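Local coordinates for protein transcriptional regulator, LacI family (Burkholderia phymatum, PDB 2RGY) that probably regulates transcription as a LacI-family DNA-binding regulator whose periplasmic-binding-protein-like domain is expected to bind a small effector such as a sugar, at residues D170-L184 / A196-Q210. Numbering follows the deposited sequence.
Sequences DFSPEGGYAATCQLL and ANDTMAVSALARFQQ
Two neighbouring helices of the Rossmann-like lobe in this periplasmic-binding-protein fold, 173-186 and 198-210, illustrate how a glycine lets helices come close: the axes of segments 173-184 and 198-210 approach to 7.4 Å at -49°, and Gly176 CA lies 4.0 Å from Met200 CA, Gly176 having no side chain to hold the backbones apart. Beside this crossing, Ser203 OG donates to Pro173 O over 2.6 Å, entering from the carbonyl face opposite the one used by Tyr177 N, which keeps the serine hydroxyl bonded inside the interface. At the N-terminal ends, Asn197 has a double task: OD1 caps its own helix by accepting from Met200 N, while ND2 reaches Phe171 O at 3.0 Å. The selenium of Met200, a selenomethionine, rests against Phe171 N. Farther along, Tyr177 has CG anti to its N (chi1 -175°), which carries the ring out to Gln210; OH donates 2.6 Å to a lone pair of OE1, and Arg207 NH1 binds the same oxygen in its carbonyl plane. Arg207 itself is a knob among Tyr177, Thr180, Cys181 and Leu184, and Thr180 CG2 packs 3.6 Å from Phe208 CE2. Beneath the pair, Thr180 and Met200 touch Ile134 of strand 131-135, whereas Ala204 and Phe208 lie on Leu193 of strand 192-195; Tyr232 of the second subunit packs on Pro173 and Ser203.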
ATOM      1  N   ASP A 170     -12.026   7.796  -9.732  1.00 24.77           N
ATOM      2  CA  ASP A 170     -10.686   8.347  -9.550  1.00 24.19           C
ATOM      3  C   ASP A 170      -9.562   7.402  -9.141  1.00 23.63           C
ATOM      4  O   ASP A 170      -8.535   7.863  -8.659  1.00 24.02           O
ATOM      5  CB  ASP A 170     -10.756   9.488  -8.533  1.00 25.87           C
ATOM      6  CG  ASP A 170     -11.204   9.012  -7.164  1.00 27.47           C
ATOM      7  OD1 ASP A 170     -11.350   7.783  -6.980  1.00 27.62           O
ATOM      8  OD2 ASP A 170     -11.403   9.857  -6.268  1.00 30.26           O
ATOM      9  N   PHE A 171      -9.737   6.100  -9.340  1.00 23.27           N
ATOM     10  CA  PHE A 171      -8.714   5.111  -8.970  1.00 23.17           C
ATOM     11  C   PHE A 171      -8.545   4.860  -7.467  1.00 22.55           C
ATOM     12  O   PHE A 171      -7.739   4.010  -7.080  1.00 20.83           O
ATOM     13  CB  PHE A 171      -7.327   5.496  -9.520  1.00 23.61           C
ATOM     14  CG  PHE A 171      -7.179   5.333 -11.008  1.00 24.41           C
ATOM     15  CD1 PHE A 171      -7.664   4.195 -11.656  1.00 25.40           C
ATOM     16  CD2 PHE A 171      -6.501   6.296 -11.755  1.00 24.34           C
ATOM     17  CE1 PHE A 171      -7.475   4.011 -13.037  1.00 24.94           C
ATOM     18  CE2 PHE A 171      -6.302   6.129 -13.133  1.00 24.70           C
ATOM     19  CZ  PHE A 171      -6.790   4.981 -13.775  1.00 24.99           C
ATOM     20  N   SER A 172      -9.272   5.589  -6.624  1.00 21.59           N
ATOM     21  CA  SER A 172      -9.145   5.412  -5.172  1.00 21.32           C
ATOM     22  C   SER A 172     -10.138   4.415  -4.581  1.00 21.78           C
ATOM     23  O   SER A 172     -11.144   4.086  -5.201  1.00 21.39           O
ATOM     24  CB  SER A 172      -9.347   6.747  -4.459  1.00 22.84           C
ATOM     25  OG  SER A 172     -10.696   7.176  -4.589  1.00 23.73           O
ATOM     26  N   PRO A 173      -9.872   3.934  -3.350  1.00 21.39           N
ATOM     27  CA  PRO A 173     -10.773   2.978  -2.700  1.00 21.55           C
ATOM     28  C   PRO A 173     -12.189   3.530  -2.565  1.00 21.26           C
ATOM     29  O   PRO A 173     -13.157   2.864  -2.933  1.00 21.09           O
ATOM     30  CB  PRO A 173     -10.120   2.751  -1.335  1.00 20.89           C
ATOM     31  CG  PRO A 173      -8.669   2.948  -1.619  1.00 21.32           C
ATOM     32  CD  PRO A 173      -8.682   4.171  -2.513  1.00 21.44           C
ATOM     33  N   GLU A 174     -12.303   4.744  -2.031  1.00 20.87           N
ATOM     34  CA  GLU A 174     -13.606   5.385  -1.838  1.00 20.97           C
ATOM     35  C   GLU A 174     -14.296   5.678  -3.173  1.00 20.81           C
ATOM     36  O   GLU A 174     -15.522   5.606  -3.272  1.00 19.82           O
ATOM     37  CB  GLU A 174     -13.456   6.689  -1.051  1.00 22.63           C
ATOM     38  CG  GLU A 174     -12.596   7.732  -1.755  1.00 26.51           C
ATOM     39  CD  GLU A 174     -11.122   7.649  -1.378  1.00 28.55           C
ATOM     40  OE1 GLU A 174     -10.623   6.530  -1.124  1.00 27.42           O
ATOM     41  OE2 GLU A 174     -10.460   8.715  -1.346  1.00 30.04           O
ATOM     42  N   GLY A 175     -13.504   6.019  -4.190  1.00 19.32           N
ATOM     43  CA  GLY A 175     -14.068   6.300  -5.501  1.00 19.16           C
ATOM     44  C   GLY A 175     -14.709   5.053  -6.076  1.00 18.77           C
ATOM     45  O   GLY A 175     -15.813   5.094  -6.598  1.00 18.99           O
ATOM     46  N   GLY A 176     -14.003   3.932  -5.977  1.00 18.26           N
ATOM     47  CA  GLY A 176     -14.524   2.685  -6.494  1.00 18.22           C
ATOM     48  C   GLY A 176     -15.791   2.261  -5.780  1.00 19.08           C
ATOM     49  O   GLY A 176     -16.712   1.740  -6.403  1.00 17.92           O
ATOM     50  N   TYR A 177     -15.839   2.483  -4.470  1.00 18.82           N
ATOM     51  CA  TYR A 177     -17.009   2.113  -3.685  1.00 18.94           C
ATOM     52  C   TYR A 177     -18.222   2.919  -4.124  1.00 18.87           C
ATOM     53  O   TYR A 177     -19.304   2.370  -4.348  1.00 20.14           O
ATOM     54  CB  TYR A 177     -16.760   2.356  -2.195  1.00 19.96           C
ATOM     55  CG  TYR A 177     -17.894   1.886  -1.314  1.00 23.01           C
ATOM     56  CD1 TYR A 177     -18.082   0.529  -1.055  1.00 23.23           C
ATOM     57  CD2 TYR A 177     -18.782   2.801  -0.735  1.00 22.45           C
ATOM     58  CE1 TYR A 177     -19.126   0.093  -0.236  1.00 23.88           C
ATOM     59  CE2 TYR A 177     -19.830   2.375   0.079  1.00 23.25           C
ATOM     60  CZ  TYR A 177     -19.996   1.018   0.325  1.00 24.72           C
ATOM     61  OH  TYR A 177     -21.044   0.579   1.115  1.00 25.85           O
ATOM     62  N   ALA A 178     -18.027   4.227  -4.249  1.00 19.11           N
ATOM     63  CA  ALA A 178     -19.092   5.128  -4.659  1.00 20.38           C
ATOM     64  C   ALA A 178     -19.549   4.822  -6.085  1.00 20.17           C
ATOM     65  O   ALA A 178     -20.737   4.922  -6.408  1.00 19.98           O
ATOM     66  CB  ALA A 178     -18.606   6.574  -4.566  1.00 19.96           C
ATOM     67  N   ALA A 179     -18.606   4.450  -6.944  1.00 19.54           N
ATOM     68  CA  ALA A 179     -18.942   4.155  -8.328  1.00 19.44           C
ATOM     69  C   ALA A 179     -19.756   2.868  -8.417  1.00 19.81           C
ATOM     70  O   ALA A 179     -20.663   2.760  -9.244  1.00 18.28           O
ATOM     71  CB  ALA A 179     -17.672   4.048  -9.162  1.00 18.95           C
ATOM     72  N   THR A 180     -19.441   1.895  -7.563  1.00 20.09           N
ATOM     73  CA  THR A 180     -20.184   0.641  -7.581  1.00 20.64           C
ATOM     74  C   THR A 180     -21.612   0.924  -7.126  1.00 22.81           C
ATOM     75  O   THR A 180     -22.572   0.417  -7.713  1.00 20.98           O
ATOM     76  CB  THR A 180     -19.550  -0.439  -6.664  1.00 20.55           C
ATOM     77  OG1 THR A 180     -18.211  -0.726  -7.102  1.00 19.92           O
ATOM     78  CG2 THR A 180     -20.358  -1.724  -6.738  1.00 19.45           C
ATOM     79  N   CYS A 181     -21.753   1.747  -6.092  1.00 22.80           N
ATOM     80  CA  CYS A 181     -23.079   2.093  -5.592  1.00 25.28           C
ATOM     81  C   CYS A 181     -23.895   2.807  -6.667  1.00 25.23           C
ATOM     82  O   CYS A 181     -25.068   2.498  -6.874  1.00 28.23           O
ATOM     83  CB  CYS A 181     -22.962   2.986  -4.353  1.00 23.24           C
ATOM     84  SG  CYS A 181     -22.280   2.121  -2.940  1.00 25.91           S
ATOM     85  N   GLN A 182     -23.273   3.760  -7.350  1.00 25.48           N
ATOM     86  CA  GLN A 182     -23.955   4.500  -8.398  1.00 25.71           C
ATOM     87  C   GLN A 182     -24.439   3.530  -9.479  1.00 25.63           C
ATOM     88  O   GLN A 182     -25.542   3.679 -10.012  1.00 25.85           O
ATOM     89  CB  GLN A 182     -23.017   5.544  -9.007  1.00 26.78           C
ATOM     90  CG  GLN A 182     -23.695   6.479 -10.013  1.00 30.43           C
ATOM     91  CD  GLN A 182     -22.729   7.465 -10.666  1.00 31.61           C
ATOM     92  OE1 GLN A 182     -21.963   8.154  -9.986  1.00 33.43           O
ATOM     93  NE2 GLN A 182     -22.770   7.543 -11.993  1.00 33.85           N
ATOM     94  N   LEU A 183     -23.622   2.525  -9.781  1.00 23.55           N
ATOM     95  CA  LEU A 183     -23.965   1.537 -10.795  1.00 22.53           C
ATOM     96  C   LEU A 183     -25.181   0.711 -10.394  1.00 22.77           C
ATOM     97  O   LEU A 183     -26.122   0.575 -11.165  1.00 24.17           O
ATOM     98  CB  LEU A 183     -22.773   0.611 -11.049  1.00 19.43           C
ATOM     99  CG  LEU A 183     -22.999  -0.561 -11.998  1.00 19.82           C
ATOM    100  CD1 LEU A 183     -23.375  -0.052 -13.393  1.00 19.93           C
ATOM    101  CD2 LEU A 183     -21.737  -1.410 -12.048  1.00 19.52           C
ATOM    102  N   LEU A 184     -25.155   0.155  -9.188  1.00 24.25           N
ATOM    103  CA  LEU A 184     -26.263  -0.661  -8.681  1.00 25.50           C
ATOM    104  C   LEU A 184     -27.561   0.122  -8.554  1.00 26.37           C
ATOM    105  O   LEU A 184     -28.655  -0.420  -8.764  1.00 27.00           O
ATOM    106  CB  LEU A 184     -25.900  -1.235  -7.312  1.00 24.84           C
ATOM    107  CG  LEU A 184     -24.708  -2.179  -7.320  1.00 26.15           C
ATOM    108  CD1 LEU A 184     -24.309  -2.538  -5.897  1.00 26.33           C
ATOM    109  CD2 LEU A 184     -25.074  -3.412  -8.119  1.00 25.24           C
ATOM    110  N   ALA A 196     -11.129  -0.316 -13.807  1.00 18.32           N
ATOM    111  CA  ALA A 196      -9.881   0.256 -14.304  1.00 19.29           C
ATOM    112  C   ALA A 196      -8.622  -0.069 -13.498  1.00 19.57           C
ATOM    113  O   ALA A 196      -7.511   0.041 -14.021  1.00 18.47           O
ATOM    114  CB  ALA A 196     -10.035   1.768 -14.451  1.00 20.21           C
ATOM    115  N   ASN A 197      -8.788  -0.438 -12.231  1.00 18.34           N
ATOM    116  CA  ASN A 197      -7.648  -0.822 -11.400  1.00 18.08           C
ATOM    117  C   ASN A 197      -8.129  -1.725 -10.271  1.00 19.07           C
ATOM    118  O   ASN A 197      -9.309  -1.702  -9.914  1.00 17.59           O
ATOM    119  CB  ASN A 197      -6.892   0.414 -10.868  1.00 17.84           C
ATOM    120  CG  ASN A 197      -7.554   1.067  -9.663  1.00 18.86           C
ATOM    121  OD1 ASN A 197      -8.741   0.873  -9.392  1.00 19.70           O
ATOM    122  ND2 ASN A 197      -6.779   1.873  -8.943  1.00 18.72           N
ATOM    123  N   ASP A 198      -7.220  -2.538  -9.745  1.00 19.14           N
ATOM    124  CA  ASP A 198      -7.549  -3.476  -8.675  1.00 21.85           C
ATOM    125  C   ASP A 198      -8.145  -2.804  -7.437  1.00 21.08           C
ATOM    126  O   ASP A 198      -9.018  -3.376  -6.781  1.00 22.59           O
ATOM    127  CB  ASP A 198      -6.308  -4.288  -8.272  1.00 21.95           C
ATOM    128  CG  ASP A 198      -5.874  -5.274  -9.355  1.00 24.81           C
ATOM    129  OD1 ASP A 198      -6.652  -5.518 -10.300  1.00 25.76           O
ATOM    130  OD2 ASP A 198      -4.756  -5.816  -9.262  1.00 26.30           O
ATOM    131  N   THR A 199      -7.673  -1.602  -7.120  1.00 20.21           N
ATOM    132  CA  THR A 199      -8.163  -0.873  -5.956  1.00 19.44           C
ATOM    133  C   THR A 199      -9.668  -0.672  -6.025  1.00 18.07           C
ATOM    134  O   THR A 199     -10.388  -1.030  -5.097  1.00 18.42           O
ATOM    135  CB  THR A 199      -7.478   0.504  -5.831  1.00 20.54           C
ATOM    136  OG1 THR A 199      -6.090   0.311  -5.537  1.00 24.11           O
ATOM    137  CG2 THR A 199      -8.105   1.331  -4.704  1.00 20.06           C
HETATM  138  N   MSE A 200     -10.150  -0.110  -7.126  1.00 17.03           N
HETATM  139  CA  MSE A 200     -11.578   0.121  -7.252  1.00 16.14           C
HETATM  140  C   MSE A 200     -12.320  -1.223  -7.329  1.00 17.21           C
HETATM  141  O   MSE A 200     -13.441  -1.351  -6.833  1.00 16.42           O
HETATM  142  CB  MSE A 200     -11.884   0.980  -8.487  1.00 16.56           C
HETATM  143  CG  MSE A 200     -11.284   2.396  -8.462  1.00 13.64           C
HETATM  144 SE   MSE A 200     -11.942   3.478  -9.774  1.00 10.06          SE
HETATM  145  CE  MSE A 200     -11.268   2.684 -11.236  1.00 13.09           C
ATOM    146  N   ALA A 201     -11.687  -2.224  -7.936  1.00 16.98           N
ATOM    147  CA  ALA A 201     -12.292  -3.549  -8.060  1.00 16.56           C
ATOM    148  C   ALA A 201     -12.539  -4.145  -6.680  1.00 16.43           C
ATOM    149  O   ALA A 201     -13.578  -4.744  -6.431  1.00 15.42           O
ATOM    150  CB  ALA A 201     -11.390  -4.479  -8.878  1.00 15.15           C
ATOM    151  N   VAL A 202     -11.573  -3.990  -5.786  1.00 16.20           N
ATOM    152  CA  VAL A 202     -11.715  -4.519  -4.439  1.00 16.50           C
ATOM    153  C   VAL A 202     -12.886  -3.852  -3.736  1.00 17.68           C
ATOM    154  O   VAL A 202     -13.636  -4.518  -3.031  1.00 20.97           O
ATOM    155  CB  VAL A 202     -10.436  -4.317  -3.622  1.00 15.90           C
ATOM    156  CG1 VAL A 202     -10.695  -4.655  -2.153  1.00 19.39           C
ATOM    157  CG2 VAL A 202      -9.341  -5.200  -4.181  1.00 15.81           C
ATOM    158  N   SER A 203     -13.046  -2.545  -3.926  1.00 16.30           N
ATOM    159  CA  SER A 203     -14.171  -1.832  -3.320  1.00 18.99           C
ATOM    160  C   SER A 203     -15.492  -2.359  -3.896  1.00 18.48           C
ATOM    161  O   SER A 203     -16.504  -2.403  -3.206  1.00 16.32           O
ATOM    162  CB  SER A 203     -14.071  -0.320  -3.579  1.00 17.93           C
ATOM    163  OG  SER A 203     -13.023   0.269  -2.822  1.00 21.32           O
ATOM    164  N   ALA A 204     -15.479  -2.756  -5.169  1.00 18.34           N
ATOM    165  CA  ALA A 204     -16.687  -3.286  -5.796  1.00 17.60           C
ATOM    166  C   ALA A 204     -17.063  -4.600  -5.118  1.00 18.12           C
ATOM    167  O   ALA A 204     -18.241  -4.868  -4.856  1.00 18.51           O
ATOM    168  CB  ALA A 204     -16.460  -3.508  -7.281  1.00 19.93           C
ATOM    169  N   LEU A 205     -16.050  -5.412  -4.834  1.00 16.70           N
ATOM    170  CA  LEU A 205     -16.245  -6.685  -4.167  1.00 16.80           C
ATOM    171  C   LEU A 205     -16.775  -6.426  -2.766  1.00 18.73           C
ATOM    172  O   LEU A 205     -17.504  -7.248  -2.210  1.00 18.96           O
ATOM    173  CB  LEU A 205     -14.924  -7.452  -4.070  1.00 17.34           C
ATOM    174  CG  LEU A 205     -14.310  -7.925  -5.394  1.00 19.14           C
ATOM    175  CD1 LEU A 205     -13.041  -8.725  -5.110  1.00 21.49           C
ATOM    176  CD2 LEU A 205     -15.311  -8.773  -6.143  1.00 19.13           C
ATOM    177  N   ALA A 206     -16.399  -5.278  -2.202  1.00 17.84           N
ATOM    178  CA  ALA A 206     -16.825  -4.910  -0.857  1.00 19.81           C
ATOM    179  C   ALA A 206     -18.313  -4.638  -0.838  1.00 19.80           C
ATOM    180  O   ALA A 206     -19.018  -5.121   0.038  1.00 19.81           O
ATOM    181  CB  ALA A 206     -16.069  -3.684  -0.373  1.00 18.95           C
ATOM    182  N   ARG A 207     -18.784  -3.863  -1.810  1.00 19.98           N
ATOM    183  CA  ARG A 207     -20.195  -3.514  -1.915  1.00 19.99           C
ATOM    184  C   ARG A 207     -21.035  -4.746  -2.210  1.00 19.79           C
ATOM    185  O   ARG A 207     -22.029  -4.994  -1.543  1.00 21.06           O
ATOM    186  CB  ARG A 207     -20.402  -2.465  -3.015  1.00 21.20           C
ATOM    187  CG  ARG A 207     -21.833  -1.951  -3.123  1.00 21.54           C
ATOM    188  CD  ARG A 207     -22.377  -1.594  -1.746  1.00 23.32           C
ATOM    189  NE  ARG A 207     -23.700  -0.986  -1.810  1.00 24.69           N
ATOM    190  CZ  ARG A 207     -24.490  -0.794  -0.755  1.00 25.97           C
ATOM    191  NH1 ARG A 207     -24.095  -1.167   0.454  1.00 24.84           N
ATOM    192  NH2 ARG A 207     -25.682  -0.236  -0.910  1.00 23.89           N
ATOM    193  N   PHE A 208     -20.628  -5.518  -3.211  1.00 19.05           N
ATOM    194  CA  PHE A 208     -21.354  -6.729  -3.572  1.00 19.40           C
ATOM    195  C   PHE A 208     -21.536  -7.652  -2.372  1.00 20.15           C
ATOM    196  O   PHE A 208     -22.585  -8.264  -2.214  1.00 18.97           O
ATOM    197  CB  PHE A 208     -20.613  -7.484  -4.678  1.00 18.51           C
ATOM    198  CG  PHE A 208     -20.621  -6.778  -6.007  1.00 19.67           C
ATOM    199  CD1 PHE A 208     -19.793  -7.217  -7.041  1.00 21.46           C
ATOM    200  CD2 PHE A 208     -21.454  -5.675  -6.228  1.00 20.79           C
ATOM    201  CE1 PHE A 208     -19.788  -6.581  -8.281  1.00 19.50           C
ATOM    202  CE2 PHE A 208     -21.461  -5.020  -7.476  1.00 22.75           C
ATOM    203  CZ  PHE A 208     -20.618  -5.481  -8.504  1.00 19.79           C
ATOM    204  N   GLN A 209     -20.508  -7.759  -1.534  1.00 20.02           N
ATOM    205  CA  GLN A 209     -20.580  -8.625  -0.363  1.00 22.73           C
ATOM    206  C   GLN A 209     -21.591  -8.068   0.641  1.00 22.83           C
ATOM    207  O   GLN A 209     -22.334  -8.826   1.270  1.00 22.90           O
ATOM    208  CB  GLN A 209     -19.192  -8.759   0.279  1.00 23.63           C
ATOM    209  CG  GLN A 209     -19.036  -9.891   1.310  1.00 25.83           C
ATOM    210  CD  GLN A 209     -19.626  -9.557   2.673  1.00 26.00           C
ATOM    211  OE1 GLN A 209     -19.704  -8.389   3.057  1.00 25.19           O
ATOM    212  NE2 GLN A 209     -20.022 -10.587   3.421  1.00 26.56           N
ATOM    213  N   GLN A 210     -21.634  -6.745   0.771  1.00 22.70           N
ATOM    214  CA  GLN A 210     -22.572  -6.105   1.689  1.00 25.04           C
ATOM    215  C   GLN A 210     -24.028  -6.340   1.270  1.00 25.63           C
ATOM    216  O   GLN A 210     -24.915  -6.389   2.121  1.00 24.71           O
ATOM    217  CB  GLN A 210     -22.314  -4.591   1.762  1.00 26.04           C
ATOM    218  CG  GLN A 210     -20.927  -4.209   2.270  1.00 25.74           C
ATOM    219  CD  GLN A 210     -20.683  -2.705   2.274  1.00 26.69           C
ATOM    220  OE1 GLN A 210     -21.467  -1.925   1.729  1.00 24.54           O
ATOM    221  NE2 GLN A 210     -19.572  -2.294   2.876  1.00 29.80           N
TER